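Local coordinates for protein glucoamylase (Thermoanaerobacterium thermosaccharolyticum, PDB 1LF6) that probably hydrolyses terminal alpha-1,4-linked glucose units one after another from the non-reducing ends of glucan chains, releasing beta-D-glucose, at residues A[341-353]-A[394-408]. Numbering follows the deposited sequence.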
loop_
_atom_site.group_PDB
_atom_site.type_symbol
_atom_site.label_atom_id
_atom_site.label_comp_id
_atom_site.label_asym_id
_atom_site.label_seq_id
_atom_site.Cartn_x
_atom_site.Cartn_y
_atom_site.Cartn_z
ATOM N N TRP A 341 -7.234 7.369 -4.108
ATOM C CA TRP A 341 -8.444 6.964 -4.820
ATOM C C TRP A 341 -9.609 7.097 -3.854
ATOM O O TRP A 341 -9.561 6.602 -2.725
ATOM C CB TRP A 341 -8.368 5.504 -5.266
ATOM C CG TRP A 341 -7.666 5.253 -6.567
ATOM C CD1 TRP A 341 -8.239 5.165 -7.809
ATOM C CD2 TRP A 341 -6.275 4.965 -6.746
ATOM N NE1 TRP A 341 -7.289 4.826 -8.745
ATOM C CE2 TRP A 341 -6.076 4.697 -8.122
ATOM C CE3 TRP A 341 -5.174 4.900 -5.874
ATOM C CZ2 TRP A 341 -4.819 4.369 -8.649
ATOM C CZ3 TRP A 341 -3.926 4.573 -6.397
ATOM C CH2 TRP A 341 -3.759 4.310 -7.776
ATOM N N SER A 342 -10.655 7.770 -4.308
ATOM C CA SER A 342 -11.848 7.956 -3.513
ATOM C C SER A 342 -12.376 6.604 -3.018
ATOM O O SER A 342 -12.804 6.475 -1.862
ATOM C CB SER A 342 -12.906 8.660 -4.364
ATOM O OG SER A 342 -14.176 8.626 -3.751
ATOM N N ARG A 343 -12.334 5.603 -3.897
ATOM C CA ARG A 343 -12.819 4.265 -3.566
ATOM C C ARG A 343 -12.020 3.667 -2.413
ATOM O O ARG A 343 -12.584 3.322 -1.373
ATOM C CB ARG A 343 -12.747 3.356 -4.810
ATOM C CG ARG A 343 -13.067 1.880 -4.552
ATOM C CD ARG A 343 -13.016 1.055 -5.841
ATOM N NE ARG A 343 -11.884 1.439 -6.688
ATOM C CZ ARG A 343 -11.983 2.205 -7.769
ATOM N NH1 ARG A 343 -13.164 2.668 -8.156
ATOM N NH2 ARG A 343 -10.896 2.520 -8.453
ATOM N N ASP A 344 -10.710 3.560 -2.586
ATOM C CA ASP A 344 -9.868 2.999 -1.535
ATOM C C ASP A 344 -9.991 3.787 -0.234
ATOM O O ASP A 344 -10.095 3.205 0.840
ATOM C CB ASP A 344 -8.403 2.954 -1.992
ATOM C CG ASP A 344 -8.197 2.031 -3.186
ATOM O OD1 ASP A 344 -7.299 1.164 -3.135
ATOM O OD2 ASP A 344 -8.943 2.174 -4.171
ATOM N N LEU A 345 -9.989 5.112 -0.335
ATOM C CA LEU A 345 -10.096 5.972 0.841
ATOM C C LEU A 345 -11.402 5.686 1.587
ATOM O O LEU A 345 -11.430 5.609 2.816
ATOM C CB LEU A 345 -10.029 7.442 0.406
ATOM C CG LEU A 345 -9.932 8.543 1.466
ATOM C CD1 LEU A 345 -8.726 8.298 2.366
ATOM C CD2 LEU A 345 -9.806 9.896 0.774
ATOM N N TYR A 346 -12.476 5.526 0.827
ATOM C CA TYR A 346 -13.799 5.227 1.371
ATOM C C TYR A 346 -13.751 3.963 2.221
ATOM O O TYR A 346 -14.240 3.936 3.352
ATOM C CB TYR A 346 -14.789 5.048 0.208
ATOM C CG TYR A 346 -16.116 4.401 0.555
ATOM C CD1 TYR A 346 -17.079 5.077 1.311
ATOM C CD2 TYR A 346 -16.418 3.113 0.108
ATOM C CE1 TYR A 346 -18.312 4.485 1.608
ATOM C CE2 TYR A 346 -17.644 2.514 0.400
ATOM C CZ TYR A 346 -18.586 3.205 1.149
ATOM O OH TYR A 346 -19.797 2.615 1.434
ATOM N N HIS A 347 -13.153 2.915 1.668
ATOM C CA HIS A 347 -13.049 1.646 2.369
ATOM C C HIS A 347 -12.155 1.762 3.598
ATOM O O HIS A 347 -12.466 1.215 4.657
ATOM C CB HIS A 347 -12.532 0.580 1.403
ATOM C CG HIS A 347 -13.508 0.245 0.315
ATOM N ND1 HIS A 347 -14.768 -0.255 0.578
ATOM C CD2 HIS A 347 -13.424 0.360 -1.032
ATOM C CE1 HIS A 347 -15.415 -0.436 -0.560
ATOM N NE2 HIS A 347 -14.621 -0.071 -1.553
ATOM N N VAL A 348 -11.050 2.486 3.457
ATOM C CA VAL A 348 -10.127 2.689 4.567
ATOM C C VAL A 348 -10.886 3.436 5.675
ATOM O O VAL A 348 -10.815 3.068 6.841
ATOM C CB VAL A 348 -8.883 3.502 4.105
ATOM C CG1 VAL A 348 -8.071 3.985 5.325
ATOM C CG2 VAL A 348 -8.002 2.623 3.211
ATOM N N ALA A 349 -11.632 4.468 5.296
ATOM C CA ALA A 349 -12.413 5.236 6.253
ATOM C C ALA A 349 -13.411 4.335 6.993
ATOM O O ALA A 349 -13.653 4.508 8.190
ATOM C CB ALA A 349 -13.145 6.349 5.541
ATOM N N ASN A 350 -13.994 3.376 6.281
ATOM C CA ASN A 350 -14.942 2.472 6.907
ATOM C C ASN A 350 -14.266 1.608 7.969
ATOM O O ASN A 350 -14.881 1.271 8.988
ATOM C CB ASN A 350 -15.627 1.591 5.858
ATOM C CG ASN A 350 -16.656 2.354 5.057
ATOM O OD1 ASN A 350 -17.308 3.263 5.578
ATOM N ND2 ASN A 350 -16.819 1.987 3.792
ATOM N N ALA A 351 -13.004 1.251 7.736
ATOM C CA ALA A 351 -12.256 0.450 8.703
ATOM C C ALA A 351 -11.987 1.321 9.934
ATOM O O ALA A 351 -12.138 0.869 11.062
ATOM C CB ALA A 351 -10.940 -0.023 8.095
ATOM N N PHE A 352 -11.589 2.573 9.713
ATOM C CA PHE A 352 -11.342 3.474 10.832
ATOM C C PHE A 352 -12.619 3.616 11.659
ATOM O O PHE A 352 -12.572 3.638 12.883
ATOM C CB PHE A 352 -10.893 4.859 10.335
ATOM C CG PHE A 352 -9.431 4.937 9.981
ATOM C CD1 PHE A 352 -8.458 4.560 10.904
ATOM C CD2 PHE A 352 -9.024 5.413 8.737
ATOM C CE1 PHE A 352 -7.096 4.659 10.596
ATOM C CE2 PHE A 352 -7.666 5.517 8.418
ATOM C CZ PHE A 352 -6.703 5.139 9.349
ATOM N N ILE A 353 -13.759 3.716 10.984
ATOM C CA ILE A 353 -15.036 3.842 11.678
ATOM C C ILE A 353 -15.287 2.608 12.531
ATOM O O ILE A 353 -15.582 2.714 13.719
ATOM C CB ILE A 353 -16.213 4.001 10.694
ATOM C CG1 ILE A 353 -16.077 5.318 9.923
ATOM C CG2 ILE A 353 -17.538 3.970 11.453
ATOM C CD1 ILE A 353 -16.072 6.540 10.807
ATOM N N GLN A 394 -15.174 7.594 -12.998
ATOM C CA GLN A 394 -15.716 6.461 -12.242
ATOM C C GLN A 394 -16.862 6.941 -11.362
ATOM O O GLN A 394 -16.641 7.660 -10.393
ATOM C CB GLN A 394 -14.618 5.840 -11.365
ATOM C CG GLN A 394 -13.598 5.015 -12.139
ATOM C CD GLN A 394 -12.339 4.707 -11.341
ATOM O OE1 GLN A 394 -12.394 4.434 -10.140
ATOM N NE2 GLN A 394 -11.196 4.735 -12.013
ATOM N N LEU A 395 -18.080 6.534 -11.704
ATOM C CA LEU A 395 -19.255 6.939 -10.954
ATOM C C LEU A 395 -19.243 6.479 -9.507
ATOM O O LEU A 395 -19.691 7.211 -8.614
ATOM C CB LEU A 395 -20.531 6.446 -11.655
ATOM C CG LEU A 395 -21.085 7.356 -12.758
ATOM C CD1 LEU A 395 -21.655 8.620 -12.135
ATOM C CD2 LEU A 395 -19.986 7.708 -13.756
ATOM N N ASP A 396 -18.734 5.275 -9.265
ATOM C CA ASP A 396 -18.688 4.765 -7.905
ATOM C C ASP A 396 -17.852 5.701 -7.053
ATOM O O ASP A 396 -18.143 5.888 -5.872
ATOM C CB ASP A 396 -18.131 3.331 -7.870
ATOM C CG ASP A 396 -16.650 3.259 -8.171
ATOM O OD1 ASP A 396 -16.201 3.911 -9.134
ATOM O OD2 ASP A 396 -15.939 2.527 -7.446
ATOM N N GLU A 397 -16.840 6.322 -7.657
ATOM C CA GLU A 397 -15.995 7.246 -6.907
ATOM C C GLU A 397 -16.673 8.592 -6.607
ATOM O O GLU A 397 -16.237 9.323 -5.718
ATOM C CB GLU A 397 -14.656 7.455 -7.628
ATOM C CG GLU A 397 -13.723 6.242 -7.525
ATOM C CD GLU A 397 -12.266 6.586 -7.779
ATOM O OE1 GLU A 397 -11.401 6.133 -6.995
ATOM O OE2 GLU A 397 -11.978 7.305 -8.758
ATOM N N GLN A 398 -17.739 8.914 -7.338
ATOM C CA GLN A 398 -18.469 10.154 -7.099
ATOM C C GLN A 398 -19.448 9.908 -5.954
ATOM O O GLN A 398 -19.783 10.817 -5.186
ATOM C CB GLN A 398 -19.276 10.571 -8.336
ATOM C CG GLN A 398 -18.504 10.567 -9.645
ATOM C CD GLN A 398 -17.247 11.412 -9.591
ATOM O OE1 GLN A 398 -17.263 12.548 -9.103
ATOM N NE2 GLN A 398 -16.148 10.864 -10.102
ATOM N N ALA A 399 -19.897 8.661 -5.847
ATOM C CA ALA A 399 -20.873 8.258 -4.840
ATOM C C ALA A 399 -20.341 7.971 -3.441
ATOM O O ALA A 399 -20.958 8.366 -2.447
ATOM C CB ALA A 399 -21.641 7.036 -5.346
ATOM N N ASP A 400 -19.205 7.286 -3.358
ATOM C CA ASP A 400 -18.638 6.916 -2.067
ATOM C C ASP A 400 -18.461 8.047 -1.067
ATOM O O ASP A 400 -18.777 7.889 0.106
ATOM C CB ASP A 400 -17.318 6.160 -2.265
ATOM C CG ASP A 400 -17.537 4.776 -2.871
ATOM O OD1 ASP A 400 -18.673 4.263 -2.756
ATOM O OD2 ASP A 400 -16.588 4.203 -3.441
ATOM N N PRO A 401 -17.941 9.200 -1.508
ATOM C CA PRO A 401 -17.787 10.275 -0.527
ATOM C C PRO A 401 -19.133 10.719 0.055
ATOM O O PRO A 401 -19.200 11.168 1.203
ATOM C CB PRO A 401 -17.066 11.371 -1.316
ATOM C CG PRO A 401 -17.321 11.014 -2.761
ATOM C CD PRO A 401 -17.258 9.527 -2.771
ATOM N N ILE A 402 -20.204 10.582 -0.727
ATOM C CA ILE A 402 -21.531 10.957 -0.246
ATOM C C ILE A 402 -21.972 9.955 0.812
ATOM O O ILE A 402 -22.504 10.332 1.852
ATOM C CB ILE A 402 -22.603 10.937 -1.364
ATOM C CG1 ILE A 402 -22.241 11.912 -2.483
ATOM C CG2 ILE A 402 -23.964 11.290 -0.761
ATOM C CD1 ILE A 402 -23.192 11.846 -3.676
ATOM N N ILE A 403 -21.754 8.674 0.528
ATOM C CA ILE A 403 -22.130 7.613 1.450
ATOM C C ILE A 403 -21.375 7.778 2.769
ATOM O O ILE A 403 -21.941 7.573 3.842
ATOM C CB ILE A 403 -21.836 6.219 0.839
ATOM C CG1 ILE A 403 -22.616 6.064 -0.476
ATOM C CG2 ILE A 403 -22.234 5.111 1.817
ATOM C CD1 ILE A 403 -22.300 4.794 -1.235
ATOM N N LEU A 404 -20.102 8.162 2.684
ATOM C CA LEU A 404 -19.281 8.367 3.873
ATOM C C LEU A 404 -19.795 9.583 4.660
ATOM O O LEU A 404 -19.828 9.565 5.883
ATOM C CB LEU A 404 -17.816 8.585 3.475
ATOM C CG LEU A 404 -16.790 8.735 4.604
ATOM C CD1 LEU A 404 -16.822 7.527 5.508
ATOM C CD2 LEU A 404 -15.393 8.912 4.001
ATOM N N SER A 405 -20.189 10.637 3.951
ATOM C CA SER A 405 -20.709 11.829 4.601
ATOM C C SER A 405 -21.928 11.450 5.434
ATOM O O SER A 405 -22.138 11.963 6.535
ATOM C CB SER A 405 -21.102 12.879 3.558
ATOM O OG SER A 405 -19.955 13.426 2.938
ATOM N N TYR A 406 -22.728 10.535 4.902
ATOM C CA TYR A 406 -23.920 10.079 5.592
ATOM C C TYR A 406 -23.591 9.288 6.858
ATOM O O TYR A 406 -24.161 9.534 7.917
ATOM C CB TYR A 406 -24.777 9.220 4.659
ATOM C CG TYR A 406 -25.795 8.388 5.395
ATOM C CD1 TYR A 406 -25.562 7.038 5.654
ATOM C CD2 TYR A 406 -26.961 8.966 5.896
ATOM C CE1 TYR A 406 -26.456 6.287 6.397
ATOM C CE2 TYR A 406 -27.863 8.224 6.643
ATOM C CZ TYR A 406 -27.601 6.888 6.892
ATOM O OH TYR A 406 -28.469 6.166 7.668
ATOM N N ARG A 407 -22.676 8.330 6.748
ATOM C CA ARG A 407 -22.311 7.519 7.899
ATOM C C ARG A 407 -21.620 8.324 8.995
ATOM O O ARG A 407 -21.751 8.011 10.176
ATOM C CB ARG A 407 -21.429 6.348 7.459
ATOM C CG ARG A 407 -22.164 5.335 6.593
ATOM C CD ARG A 407 -21.443 4.006 6.614
ATOM N NE ARG A 407 -21.426 3.441 7.957
ATOM C CZ ARG A 407 -20.389 2.799 8.481
ATOM N NH1 ARG A 407 -19.279 2.640 7.773
ATOM N NH2 ARG A 407 -20.460 2.319 9.713
ATOM N N LEU A 408 -20.883 9.358 8.607
ATOM C CA LEU A 408 -20.205 10.203 9.581
ATOM C C LEU A 408 -21.139 11.328 10.034
ATOM O O LEU A 408 -20.762 12.173 10.842
ATOM C CB LEU A 408 -18.924 10.788 8.975
ATOM C CG LEU A 408 -17.763 9.786 8.869
ATOM C CD1 LEU A 408 -16.620 10.375 8.073
ATOM C CD2 LEU A 408 -17.304 9.412 10.260
HETATM O O HOH W 1 -17.623 0.874 9.056
#
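Arg343 and Glu397 meet where two near-parallel helices of the (alpha/alpha) barrel of this family 15 glycosidase start side by side; charged contacts concentrate at these helix starts, near the probable proton donor, ring and aliphatic packing follows, and a small polar group closes the far end. The axes of 342-353 and 395-407 approach to 8.8 Å and cross at 27°. In the salt bridge, Arg343 NH1 gives one hydrogen to Asp396 OD2 at 2.9 Å, on the syn lone pair and with guanidinium and carboxylate almost coplanar. Glu397 OE1 instead lies over the guanidinium face. Among the hydrogen bonds, both NH1 and NH2 of Arg343 converge on Gln394 OE1, a bend at chi3 (41°) bringing the guanidinium edge to these partners. Glu397 OE1 accepts a nearly straight bond from the backbone N of Arg343, and Ser342 OG bonds Glu397 O in the carbonyl plane. With an alanine in place of Arg343, the buried Asp396 carboxylate would probably lose its positive mate and Gln394 OE1 both guanidinium donors. Gln394 NE2 and Trp341 NE1 also bond Glu438, the probable proton donor. Packing takes over at Tyr346, whose ring carries Asp400 CB over one face in a CH-pi contact (3.9 Å to the centroid), the carboxylate stacked nearly parallel to it; Asn350 ND2 lies over the opposite face. Beyond it, Ala349 CB rests on Leu404 CD2 at 3.7 Å. At the far end, Arg407 NH1 makes a weak bond to Asn350 OD1 and gives a hydrogen to a water that in turn donates to Asn350 O at 2.8 Å.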